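Local coordinates for Serine/threonine-protein kinase Tel1 (PDB 6SKY) that probably acts as a serine/threonine kinase that senses DNA damage and triggers checkpoint signalling by phosphorylating proteins at serine or threonine before glutamine, at residues C2820-L2825 with S2915-V2920; E2631-H2636 with D2826-E2831; V1801-L1806 with L1847-Q1852; E1654-E1659 with L1842-L1847. All coordinates share one frame; numbering follows the deposited sequence.

Interaction 1: C2820-L2825 with S2915-V2920; sequences CCEFTL and SVMATV
The carbonyl oxygen of Ser2915 is gripped twice by Thr2919, a residue that also touches Leu2825 across the contact. Thr2919 OG1 donates to Ser2915 O at 2.6 Å. Thr2919 N bonds to the same oxygen from the opposite face. The hydroxyl bond fixes the threonine and sends its methyl toward the other helix: Thr2919 CG2 is anti to the backbone N (OG1 at chi1 -48°) and lies 3.9 Å from Leu2825 CD2. Ser2915 is the N-cap of helix 2916-2927.

Leu2825 slides past Val2916 in the opposite direction, with Leu2825 CD2 to Val2916 CG1 at 3.8 Å. Val2916 CG1 also rests against the backbone carbonyl of Glu2822. Glu2822 crosses Val2920 at about a right angle, its CG 3.8 Å from Val2920 CG2. Its carboxylate runs alongside Met2917. Cys2821 CB meets the other methyl of Val2920.

The axes of the short segments 2820-2825 and 2916-2920 come within 9.5 Å, their N-to-C directions 118° apart, joining the FATC region to the kinase region. Met2917 also packs on Met2220 of the second subunit. The interface is mainly aliphatic, so the helices are probably held mainly by apolar burial, with no charge pair between them.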
# COMPACT_ATOMS: atom_id res chain seq x y z
N CYS A 2820 -12.22 -13.93 9.36
CA CYS A 2820 -12.21 -15.00 8.37
C CYS A 2820 -13.02 -14.65 7.14
O CYS A 2820 -12.66 -15.05 6.03
CB CYS A 2820 -12.71 -16.30 8.99
SG CYS A 2820 -11.53 -17.04 10.11
N CYS A 2821 -14.10 -13.88 7.30
CA CYS A 2821 -14.79 -13.31 6.15
C CYS A 2821 -13.85 -12.44 5.33
O CYS A 2821 -13.84 -12.52 4.10
CB CYS A 2821 -16.00 -12.51 6.61
SG CYS A 2821 -17.44 -13.45 7.02
N GLU A 2822 -13.06 -11.60 5.99
CA GLU A 2822 -12.15 -10.72 5.27
C GLU A 2822 -11.04 -11.48 4.57
O GLU A 2822 -10.69 -11.17 3.44
CB GLU A 2822 -11.57 -9.67 6.21
CG GLU A 2822 -12.54 -8.56 6.53
CD GLU A 2822 -12.16 -7.78 7.76
OE1 GLU A 2822 -11.03 -7.96 8.25
OE2 GLU A 2822 -12.98 -6.98 8.25
N PHE A 2823 -10.47 -12.49 5.22
CA PHE A 2823 -9.44 -13.30 4.57
C PHE A 2823 -10.00 -14.06 3.37
O PHE A 2823 -9.36 -14.12 2.32
CB PHE A 2823 -8.81 -14.28 5.55
CG PHE A 2823 -7.99 -13.63 6.61
CD1 PHE A 2823 -7.13 -12.60 6.30
CD2 PHE A 2823 -8.08 -14.05 7.92
CE1 PHE A 2823 -6.38 -12.01 7.28
CE2 PHE A 2823 -7.33 -13.45 8.89
CZ PHE A 2823 -6.49 -12.43 8.57
N THR A 2824 -11.18 -14.65 3.52
CA THR A 2824 -11.79 -15.36 2.41
C THR A 2824 -12.05 -14.43 1.24
O THR A 2824 -11.69 -14.75 0.10
CB THR A 2824 -13.10 -16.01 2.86
OG1 THR A 2824 -12.89 -16.75 4.05
CG2 THR A 2824 -13.61 -16.94 1.80
N LEU A 2825 -12.68 -13.29 1.49
CA LEU A 2825 -13.01 -12.38 0.40
C LEU A 2825 -11.76 -11.81 -0.24
O LEU A 2825 -11.71 -11.63 -1.46
CB LEU A 2825 -13.90 -11.26 0.90
CG LEU A 2825 -14.34 -10.27 -0.16
CD1 LEU A 2825 -15.18 -10.97 -1.19
CD2 LEU A 2825 -15.09 -9.13 0.46
N SER A 2915 -12.73 -1.48 -0.15
CA SER A 2915 -11.83 -2.34 0.58
C SER A 2915 -12.57 -3.57 1.08
O SER A 2915 -13.80 -3.64 1.05
CB SER A 2915 -11.18 -1.59 1.74
OG SER A 2915 -12.16 -1.02 2.58
N VAL A 2916 -11.81 -4.56 1.54
CA VAL A 2916 -12.43 -5.77 2.04
C VAL A 2916 -13.15 -5.49 3.35
O VAL A 2916 -14.24 -6.03 3.59
CB VAL A 2916 -11.38 -6.89 2.19
CG1 VAL A 2916 -12.05 -8.16 2.55
CG2 VAL A 2916 -10.65 -7.08 0.91
N MET A 2917 -12.58 -4.64 4.19
CA MET A 2917 -13.22 -4.29 5.45
C MET A 2917 -14.58 -3.66 5.23
O MET A 2917 -15.57 -4.05 5.86
CB MET A 2917 -12.32 -3.33 6.23
CG MET A 2917 -12.87 -2.95 7.59
SD MET A 2917 -12.28 -1.38 8.24
CE MET A 2917 -12.95 -0.24 7.05
N ALA A 2918 -14.66 -2.68 4.33
CA ALA A 2918 -15.92 -1.99 4.08
C ALA A 2918 -16.95 -2.92 3.45
O ALA A 2918 -18.14 -2.86 3.78
CB ALA A 2918 -15.69 -0.78 3.20
N THR A 2919 -16.51 -3.78 2.54
CA THR A 2919 -17.41 -4.73 1.90
C THR A 2919 -18.00 -5.69 2.92
O THR A 2919 -19.21 -5.93 2.93
CB THR A 2919 -16.68 -5.49 0.81
OG1 THR A 2919 -15.95 -4.57 -0.00
CG2 THR A 2919 -17.66 -6.23 -0.04
N VAL A 2920 -17.16 -6.26 3.77
CA VAL A 2920 -17.64 -7.19 4.79
C VAL A 2920 -18.54 -6.48 5.79
O VAL A 2920 -19.53 -7.05 6.25
CB VAL A 2920 -16.45 -7.88 5.47
CG1 VAL A 2920 -16.92 -8.74 6.61
CG2 VAL A 2920 -15.72 -8.72 4.48

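Interaction 2: E2631-H2636 with D2826-E2831; sequences ELLKLH and DALREE
His2636 and Glu2831 make the polar link. His2636 NE2 donates to Glu2831 OE2, which lies at the ring edge, near its plane. The modelled separation of His2636 NE2 and Glu2831 OE2, 2.4 Å, is too short to be taken literally at this resolution, and the exact geometry of the bond is doubtful. Ring and carboxylate stand almost perpendicular, with planes 88° apart. The glutamate chain folds at chi2 (-83°), which brings its carboxylate up to the imidazole. The other oxygen, Glu2831 OE1, has a weak hydrogen bond with Ser2834 OG. Leu2632 sets a methyl beside this carboxylate, with Leu2632 CD2 4.0 Å from Glu2831 OE1. Glu2830 OE1 approaches the ring obliquely, 3.9 Å from His2636 ND1.

A CH-pi contact covers one ring face. Ala2827 CB lies 4.2 Å from the centroid of the His2636 ring, shifted toward the rim.

The apolar contacts belong to Leu2633. Leu2633 CD2 touches Leu2828 CD2 at 4.0 Å and Ala2827 CB at 4.1 Å.

Both segments lie in the PI3/PI4-kinase region, away from the nucleotide and magnesium sites, and both are corners between helices. His2636 is the N-cap of helix 2637-2641, and Glu2831 is the N-cap of helix 2832-2843, reached through a type I turn from Leu2828. The contact thus joins the end of helix 2616-2632 to the corner after helix 2816-2828. Helix 2832-2843 packs on Leu2632 and Leu2828, and helix 2916-2927 lies against Asp2826 and Arg2829.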
# COMPACT_ATOMS: atom_id res chain seq x y z
N GLU A 2631 -11.00 -25.15 -3.76
CA GLU A 2631 -9.63 -25.55 -4.05
C GLU A 2631 -8.76 -24.35 -4.38
O GLU A 2631 -7.56 -24.35 -4.08
CB GLU A 2631 -9.59 -26.54 -5.21
CG GLU A 2631 -9.98 -27.94 -4.83
CD GLU A 2631 -8.91 -28.64 -4.03
OE1 GLU A 2631 -7.77 -28.14 -4.00
OE2 GLU A 2631 -9.21 -29.70 -3.42
N LEU A 2632 -9.33 -23.34 -5.03
CA LEU A 2632 -8.58 -22.09 -5.23
C LEU A 2632 -8.16 -21.48 -3.90
O LEU A 2632 -7.10 -20.86 -3.82
CB LEU A 2632 -9.41 -21.07 -5.99
CG LEU A 2632 -9.73 -21.33 -7.45
CD1 LEU A 2632 -10.52 -20.18 -7.97
CD2 LEU A 2632 -8.46 -21.50 -8.21
N LEU A 2633 -8.99 -21.61 -2.88
CA LEU A 2633 -8.65 -21.00 -1.59
C LEU A 2633 -7.36 -21.52 -0.98
O LEU A 2633 -6.80 -20.86 -0.10
CB LEU A 2633 -9.78 -21.19 -0.58
CG LEU A 2633 -11.02 -20.32 -0.71
CD1 LEU A 2633 -11.86 -20.52 0.53
CD2 LEU A 2633 -10.63 -18.89 -0.88
N LYS A 2634 -6.86 -22.68 -1.39
CA LYS A 2634 -5.69 -23.29 -0.77
C LYS A 2634 -4.37 -22.68 -1.22
O LYS A 2634 -3.32 -23.13 -0.76
CB LYS A 2634 -5.63 -24.78 -1.05
CG LYS A 2634 -6.73 -25.59 -0.43
CD LYS A 2634 -6.40 -27.05 -0.55
CE LYS A 2634 -7.53 -27.91 -0.03
NZ LYS A 2634 -8.68 -27.96 -0.98
N LEU A 2635 -4.38 -21.71 -2.13
CA LEU A 2635 -3.16 -21.18 -2.71
C LEU A 2635 -2.69 -19.91 -2.03
O LEU A 2635 -1.74 -19.29 -2.51
CB LEU A 2635 -3.37 -20.92 -4.20
CG LEU A 2635 -3.91 -22.08 -5.02
CD1 LEU A 2635 -4.32 -21.60 -6.39
CD2 LEU A 2635 -2.87 -23.17 -5.13
N HIS A 2636 -3.32 -19.51 -0.94
CA HIS A 2636 -3.01 -18.26 -0.27
C HIS A 2636 -2.65 -18.52 1.18
O HIS A 2636 -3.20 -19.41 1.81
CB HIS A 2636 -4.17 -17.30 -0.38
CG HIS A 2636 -4.53 -16.96 -1.78
ND1 HIS A 2636 -4.13 -15.79 -2.39
CD2 HIS A 2636 -5.22 -17.64 -2.72
CE1 HIS A 2636 -4.57 -15.77 -3.63
NE2 HIS A 2636 -5.23 -16.88 -3.86
N ASP A 2826 -10.73 -11.53 0.55
CA ASP A 2826 -9.49 -11.03 0.00
C ASP A 2826 -8.82 -12.05 -0.89
O ASP A 2826 -8.27 -11.71 -1.93
CB ASP A 2826 -8.56 -10.62 1.14
CG ASP A 2826 -7.38 -9.83 0.66
OD1 ASP A 2826 -7.41 -9.37 -0.50
OD2 ASP A 2826 -6.43 -9.66 1.44
N ALA A 2827 -8.84 -13.33 -0.50
CA ALA A 2827 -8.28 -14.36 -1.36
C ALA A 2827 -9.14 -14.59 -2.59
O ALA A 2827 -8.63 -14.99 -3.64
CB ALA A 2827 -8.12 -15.66 -0.59
N LEU A 2828 -10.45 -14.38 -2.50
CA LEU A 2828 -11.32 -14.60 -3.65
C LEU A 2828 -11.13 -13.52 -4.70
O LEU A 2828 -11.08 -13.83 -5.89
CB LEU A 2828 -12.78 -14.66 -3.22
CG LEU A 2828 -13.30 -15.98 -2.68
CD1 LEU A 2828 -14.78 -15.89 -2.43
CD2 LEU A 2828 -12.99 -17.10 -3.63
N ARG A 2829 -11.05 -12.26 -4.29
CA ARG A 2829 -10.88 -11.24 -5.31
C ARG A 2829 -9.45 -11.14 -5.82
O ARG A 2829 -9.19 -10.34 -6.71
CB ARG A 2829 -11.37 -9.88 -4.80
CG ARG A 2829 -10.81 -9.47 -3.50
CD ARG A 2829 -10.87 -7.98 -3.30
NE ARG A 2829 -12.21 -7.47 -3.07
CZ ARG A 2829 -12.45 -6.24 -2.64
NH1 ARG A 2829 -13.69 -5.83 -2.45
NH2 ARG A 2829 -11.44 -5.43 -2.40
N GLU A 2830 -8.53 -11.93 -5.28
CA GLU A 2830 -7.21 -12.10 -5.87
C GLU A 2830 -7.14 -13.31 -6.78
O GLU A 2830 -6.06 -13.63 -7.27
CB GLU A 2830 -6.16 -12.21 -4.77
CG GLU A 2830 -5.66 -10.87 -4.30
CD GLU A 2830 -5.22 -10.88 -2.85
OE1 GLU A 2830 -4.95 -11.97 -2.32
OE2 GLU A 2830 -5.14 -9.79 -2.25
N GLU A 2831 -8.25 -14.00 -6.99
CA GLU A 2831 -8.35 -15.15 -7.88
C GLU A 2831 -9.50 -14.96 -8.86
O GLU A 2831 -10.10 -15.93 -9.29
CB GLU A 2831 -8.57 -16.44 -7.10
CG GLU A 2831 -7.50 -16.77 -6.11
CD GLU A 2831 -6.32 -17.46 -6.74
OE1 GLU A 2831 -6.49 -18.06 -7.81
OE2 GLU A 2831 -5.22 -17.39 -6.16

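Interaction 3: V1801-L1806 with L1847-Q1852; sequences VVHLVL and LYLRTQ
His1803 meets Gln1852 through a CH-pi contact. Gln1852 CG lies over the centre of the imidazole, 4.0 Å from the ring centroid and 9° off its normal. The bend of the glutamine at chi2 (-54°) keeps its amide over the same face, displaced toward CE1, with Gln1852 NE2 3.6 Å from His1803 CE1. The amide and ring planes are 63° apart.

Apolar contacts centre on Leu1849. Leu1849 CD1 touches Leu1806 CD1 at 3.9 Å and Val1802 CG1 at 4.2 Å, and Leu1849 CD2 touches His1803 CB at 3.9 Å. His1803 CB lies at the edge of the Tyr1848 ring, 4.0 Å from Tyr1848 CE2.

The polar ends look outside the pair. His1803 ND1 and Tyr1848 OH both bond to Ser1670 OG. At the helix end, Tyr1848 O accepts from Thr1851 N and from Thr1851 OG1. Replacing His1803 by an alanine would probably leave Gln1852 without the ring under its CG and Ser1670 without one of its partners.

The contact packs helix 1793-1808 against the end of helix 1836-1849 and the type I turn Leu1849-Gln1852, probably as part of the alpha solenoid. Trp1866 meets the His1803 ring edge-to-face, and helix 1670-1684 brings in Ser1670.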
# COMPACT_ATOMS: atom_id res chain seq x y z
N VAL A 1801 -15.23 -38.79 44.54
CA VAL A 1801 -15.78 -38.73 45.89
C VAL A 1801 -16.78 -37.60 46.00
O VAL A 1801 -17.88 -37.78 46.54
CB VAL A 1801 -14.64 -38.59 46.91
CG1 VAL A 1801 -15.21 -38.44 48.29
CG2 VAL A 1801 -13.73 -39.78 46.85
N VAL A 1802 -16.41 -36.41 45.52
CA VAL A 1802 -17.32 -35.28 45.59
C VAL A 1802 -18.63 -35.59 44.88
O VAL A 1802 -19.72 -35.34 45.41
CB VAL A 1802 -16.66 -34.02 45.01
CG1 VAL A 1802 -17.68 -32.94 44.87
CG2 VAL A 1802 -15.55 -33.57 45.89
N HIS A 1803 -18.54 -36.17 43.69
CA HIS A 1803 -19.75 -36.49 42.94
C HIS A 1803 -20.59 -37.53 43.66
O HIS A 1803 -21.82 -37.41 43.71
CB HIS A 1803 -19.41 -36.96 41.54
CG HIS A 1803 -20.59 -37.47 40.78
ND1 HIS A 1803 -20.61 -38.71 40.18
CD2 HIS A 1803 -21.80 -36.92 40.53
CE1 HIS A 1803 -21.78 -38.90 39.60
NE2 HIS A 1803 -22.52 -37.82 39.79
N LEU A 1804 -19.97 -38.58 44.20
CA LEU A 1804 -20.73 -39.62 44.88
C LEU A 1804 -21.47 -39.06 46.08
O LEU A 1804 -22.64 -39.39 46.30
CB LEU A 1804 -19.82 -40.76 45.29
CG LEU A 1804 -19.46 -41.77 44.21
CD1 LEU A 1804 -18.38 -42.67 44.70
CD2 LEU A 1804 -20.67 -42.58 43.85
N VAL A 1805 -20.83 -38.20 46.86
CA VAL A 1805 -21.49 -37.63 48.02
C VAL A 1805 -22.64 -36.72 47.60
O VAL A 1805 -23.75 -36.80 48.15
CB VAL A 1805 -20.48 -36.88 48.90
CG1 VAL A 1805 -21.19 -36.10 49.96
CG2 VAL A 1805 -19.53 -37.86 49.52
N LEU A 1806 -22.39 -35.82 46.64
CA LEU A 1806 -23.43 -34.89 46.22
C LEU A 1806 -24.61 -35.63 45.61
O LEU A 1806 -25.76 -35.24 45.81
CB LEU A 1806 -22.87 -33.89 45.23
CG LEU A 1806 -21.87 -32.85 45.72
CD1 LEU A 1806 -21.42 -32.02 44.56
CD2 LEU A 1806 -22.49 -31.98 46.75
N LEU A 1847 -15.31 -28.82 36.65
CA LEU A 1847 -15.44 -29.28 35.27
C LEU A 1847 -16.03 -30.68 35.22
O LEU A 1847 -16.91 -30.96 34.41
CB LEU A 1847 -14.09 -29.25 34.57
CG LEU A 1847 -13.53 -27.91 34.16
CD1 LEU A 1847 -12.23 -28.15 33.45
CD2 LEU A 1847 -14.50 -27.23 33.26
N TYR A 1848 -15.53 -31.59 36.06
CA TYR A 1848 -16.04 -32.95 36.04
C TYR A 1848 -17.51 -33.01 36.41
O TYR A 1848 -18.27 -33.78 35.84
CB TYR A 1848 -15.22 -33.83 36.98
CG TYR A 1848 -15.76 -35.23 37.10
CD1 TYR A 1848 -15.54 -36.15 36.11
CD2 TYR A 1848 -16.48 -35.62 38.21
CE1 TYR A 1848 -16.03 -37.41 36.21
CE2 TYR A 1848 -16.98 -36.88 38.31
CZ TYR A 1848 -16.75 -37.77 37.31
OH TYR A 1848 -17.23 -39.04 37.41
N LEU A 1849 -17.93 -32.20 37.38
CA LEU A 1849 -19.33 -32.20 37.76
C LEU A 1849 -20.21 -31.65 36.65
O LEU A 1849 -21.39 -32.01 36.57
CB LEU A 1849 -19.54 -31.40 39.04
CG LEU A 1849 -19.13 -32.05 40.35
CD1 LEU A 1849 -19.25 -31.03 41.43
CD2 LEU A 1849 -20.00 -33.23 40.64
N ARG A 1850 -19.68 -30.78 35.81
CA ARG A 1850 -20.45 -30.31 34.66
C ARG A 1850 -20.77 -31.39 33.64
O ARG A 1850 -21.60 -31.15 32.77
CB ARG A 1850 -19.71 -29.19 33.95
CG ARG A 1850 -20.12 -27.81 34.37
CD ARG A 1850 -19.37 -26.81 33.54
NE ARG A 1850 -19.24 -27.27 32.16
CZ ARG A 1850 -20.09 -26.98 31.19
NH1 ARG A 1850 -21.14 -26.21 31.44
NH2 ARG A 1850 -19.89 -27.44 29.97
N THR A 1851 -20.14 -32.56 33.70
CA THR A 1851 -20.39 -33.61 32.73
C THR A 1851 -21.26 -34.73 33.28
O THR A 1851 -21.47 -35.72 32.59
CB THR A 1851 -19.08 -34.21 32.23
OG1 THR A 1851 -18.50 -35.02 33.25
CG2 THR A 1851 -18.10 -33.13 31.87
N GLN A 1852 -21.76 -34.60 34.50
CA GLN A 1852 -22.53 -35.67 35.12
C GLN A 1852 -23.99 -35.29 35.15
O GLN A 1852 -24.33 -34.21 35.64
CB GLN A 1852 -22.03 -35.93 36.55
CG GLN A 1852 -20.62 -36.46 36.62
CD GLN A 1852 -20.43 -37.68 35.78
OE1 GLN A 1852 -19.58 -37.71 34.90
NE2 GLN A 1852 -21.21 -38.71 36.03

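Interaction 4: E1654-E1659 with L1842-L1847; sequences ESQLQE and LINTIL
Ser1655 and Leu1657 form the tight side of this contact, packed against Leu1847. Leu1847 CD1 lies 3.9 Å from Ser1655 CB. Leu1657 CD1 lies 4.3 Å from Leu1847 CB, and Leu1657 CD2 comes just as near to the backbone C of Leu1847. Pro2732, at the start of helix 2732-2755, touches both Leu1657 and Leu1847 and so covers this side. The Ser1655 hydroxyl sits between the backbone N and the carbonyl carbon (chi1 55°). It makes a weak bond to Asp2731 OD1, while CB meets helix 1836-1849.

Asn1844 is the buried polar group here. Its amide end reaches the backbone of Gln1656, with N of Gln1656 3.2 Å from the atom modelled as Asn1844 ND2. The amide is probably turned over in the model, so the identity of that atom is doubtful. Ser1655 CB lies beside the same amide. With an alanine in place of Asn1844, the backbone N of Gln1656 would probably be left without this polar neighbour, and a gap is likely to open beside Ser1655.

Gln1656 is the N-cap of helix 1657-1663, whose start and preceding loop pack against helix 1836-1849, probably in the alpha solenoid.

Gln1656 also marks the solvent side. Its CB and CG brush the Asn1844 amide, but a bend at chi2 (-79°) turns the rest of the chain away. The two amide planes are 76° apart and do not stack.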
# COMPACT_ATOMS: atom_id res chain seq x y z
N GLU A 1654 -4.95 -29.03 29.18
CA GLU A 1654 -4.91 -28.23 30.39
C GLU A 1654 -5.87 -28.68 31.47
O GLU A 1654 -5.77 -28.18 32.60
CB GLU A 1654 -5.21 -26.76 30.06
CG GLU A 1654 -6.57 -26.55 29.47
CD GLU A 1654 -6.77 -25.14 29.02
OE1 GLU A 1654 -5.84 -24.55 28.45
OE2 GLU A 1654 -7.87 -24.62 29.25
N SER A 1655 -6.78 -29.59 31.19
CA SER A 1655 -7.63 -30.18 32.20
C SER A 1655 -7.32 -31.66 32.34
O SER A 1655 -6.57 -32.24 31.56
CB SER A 1655 -9.11 -29.97 31.87
OG SER A 1655 -9.41 -30.46 30.58
N GLN A 1656 -7.90 -32.26 33.37
CA GLN A 1656 -7.76 -33.68 33.62
C GLN A 1656 -8.97 -34.47 33.17
O GLN A 1656 -9.10 -35.64 33.54
CB GLN A 1656 -7.50 -33.94 35.10
CG GLN A 1656 -6.17 -33.45 35.58
CD GLN A 1656 -5.04 -34.38 35.23
OE1 GLN A 1656 -4.06 -33.98 34.61
NE2 GLN A 1656 -5.17 -35.63 35.63
N LEU A 1657 -9.87 -33.87 32.40
CA LEU A 1657 -11.10 -34.56 32.03
C LEU A 1657 -10.83 -35.81 31.21
O LEU A 1657 -11.64 -36.74 31.23
CB LEU A 1657 -12.02 -33.62 31.27
CG LEU A 1657 -12.86 -32.70 32.15
CD1 LEU A 1657 -13.92 -32.04 31.33
CD2 LEU A 1657 -13.48 -33.50 33.26
N GLN A 1658 -9.70 -35.86 30.51
CA GLN A 1658 -9.39 -37.05 29.72
C GLN A 1658 -9.10 -38.24 30.62
O GLN A 1658 -9.49 -39.37 30.30
CB GLN A 1658 -8.21 -36.77 28.80
CG GLN A 1658 -8.60 -36.63 27.35
CD GLN A 1658 -7.63 -37.35 26.43
OE1 GLN A 1658 -6.62 -37.90 26.88
NE2 GLN A 1658 -7.93 -37.35 25.14
N GLU A 1659 -8.44 -38.02 31.75
CA GLU A 1659 -8.18 -39.13 32.66
C GLU A 1659 -9.45 -39.57 33.37
O GLU A 1659 -9.68 -40.76 33.56
CB GLU A 1659 -7.11 -38.74 33.67
CG GLU A 1659 -6.35 -37.49 33.31
CD GLU A 1659 -5.47 -37.65 32.08
OE1 GLU A 1659 -5.18 -38.80 31.69
OE2 GLU A 1659 -5.08 -36.62 31.49
N LEU A 1842 -9.63 -28.04 42.39
CA LEU A 1842 -10.99 -27.51 42.54
C LEU A 1842 -11.62 -27.23 41.18
O LEU A 1842 -12.78 -27.56 40.94
CB LEU A 1842 -10.97 -26.25 43.38
CG LEU A 1842 -11.25 -26.44 44.86
CD1 LEU A 1842 -11.28 -25.09 45.52
CD2 LEU A 1842 -12.56 -27.15 45.03
N ILE A 1843 -10.87 -26.58 40.30
CA ILE A 1843 -11.38 -26.28 38.97
C ILE A 1843 -11.69 -27.56 38.20
O ILE A 1843 -12.72 -27.65 37.52
CB ILE A 1843 -10.39 -25.39 38.22
CG1 ILE A 1843 -10.38 -24.00 38.84
CG2 ILE A 1843 -10.73 -25.32 36.77
CD1 ILE A 1843 -9.09 -23.29 38.67
N ASN A 1844 -10.82 -28.56 38.30
CA ASN A 1844 -11.08 -29.82 37.62
C ASN A 1844 -12.28 -30.55 38.20
O ASN A 1844 -12.99 -31.24 37.48
CB ASN A 1844 -9.85 -30.70 37.66
CG ASN A 1844 -8.85 -30.33 36.62
OD1 ASN A 1844 -7.69 -30.11 36.91
ND2 ASN A 1844 -9.30 -30.26 35.39
N THR A 1845 -12.54 -30.40 39.50
CA THR A 1845 -13.75 -31.00 40.06
C THR A 1845 -15.00 -30.32 39.53
O THR A 1845 -15.98 -30.99 39.22
CB THR A 1845 -13.72 -30.92 41.58
OG1 THR A 1845 -12.52 -31.53 42.06
CG2 THR A 1845 -14.89 -31.66 42.16
N ILE A 1846 -14.99 -28.99 39.44
CA ILE A 1846 -16.13 -28.28 38.87
C ILE A 1846 -16.37 -28.73 37.44
O ILE A 1846 -17.51 -29.01 37.03
CB ILE A 1846 -15.91 -26.76 38.94
CG1 ILE A 1846 -15.87 -26.29 40.39
CG2 ILE A 1846 -16.99 -26.03 38.20
CD1 ILE A 1846 -15.58 -24.83 40.52
N LEU A 1847 -15.31 -28.82 36.65
CA LEU A 1847 -15.44 -29.28 35.27
C LEU A 1847 -16.03 -30.68 35.22
O LEU A 1847 -16.91 -30.96 34.41
CB LEU A 1847 -14.09 -29.25 34.57
CG LEU A 1847 -13.53 -27.91 34.16
CD1 LEU A 1847 -12.23 -28.15 33.45
CD2 LEU A 1847 -14.50 -27.23 33.26

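From the N terminus, interaction 4 opens first, at 1654-1659, and interaction 3 opens at 1801-1806. Interaction 4 closes at 1842-1847, over 182 intervening residues. Interaction 3 closes next, at 1847-1852, over 40. The two cross, share Leu1847 and use helix 1836-1849, which thereby joins helix 1793-1808 to the loop and helix start at 1654-1659. Interaction 2 opens much later, at 2631-2636. Interaction 1 opens at 2820-2825, before interaction 2 closes at 2826-2831 and interaction 1 closes at 2915-2920. These also cross, both on helix 2816-2828. Interaction 2 joins two parts of the kinase region; interaction 1 ties it to FATC. The two pairs are in series, with centres about 39 to 48 Å apart.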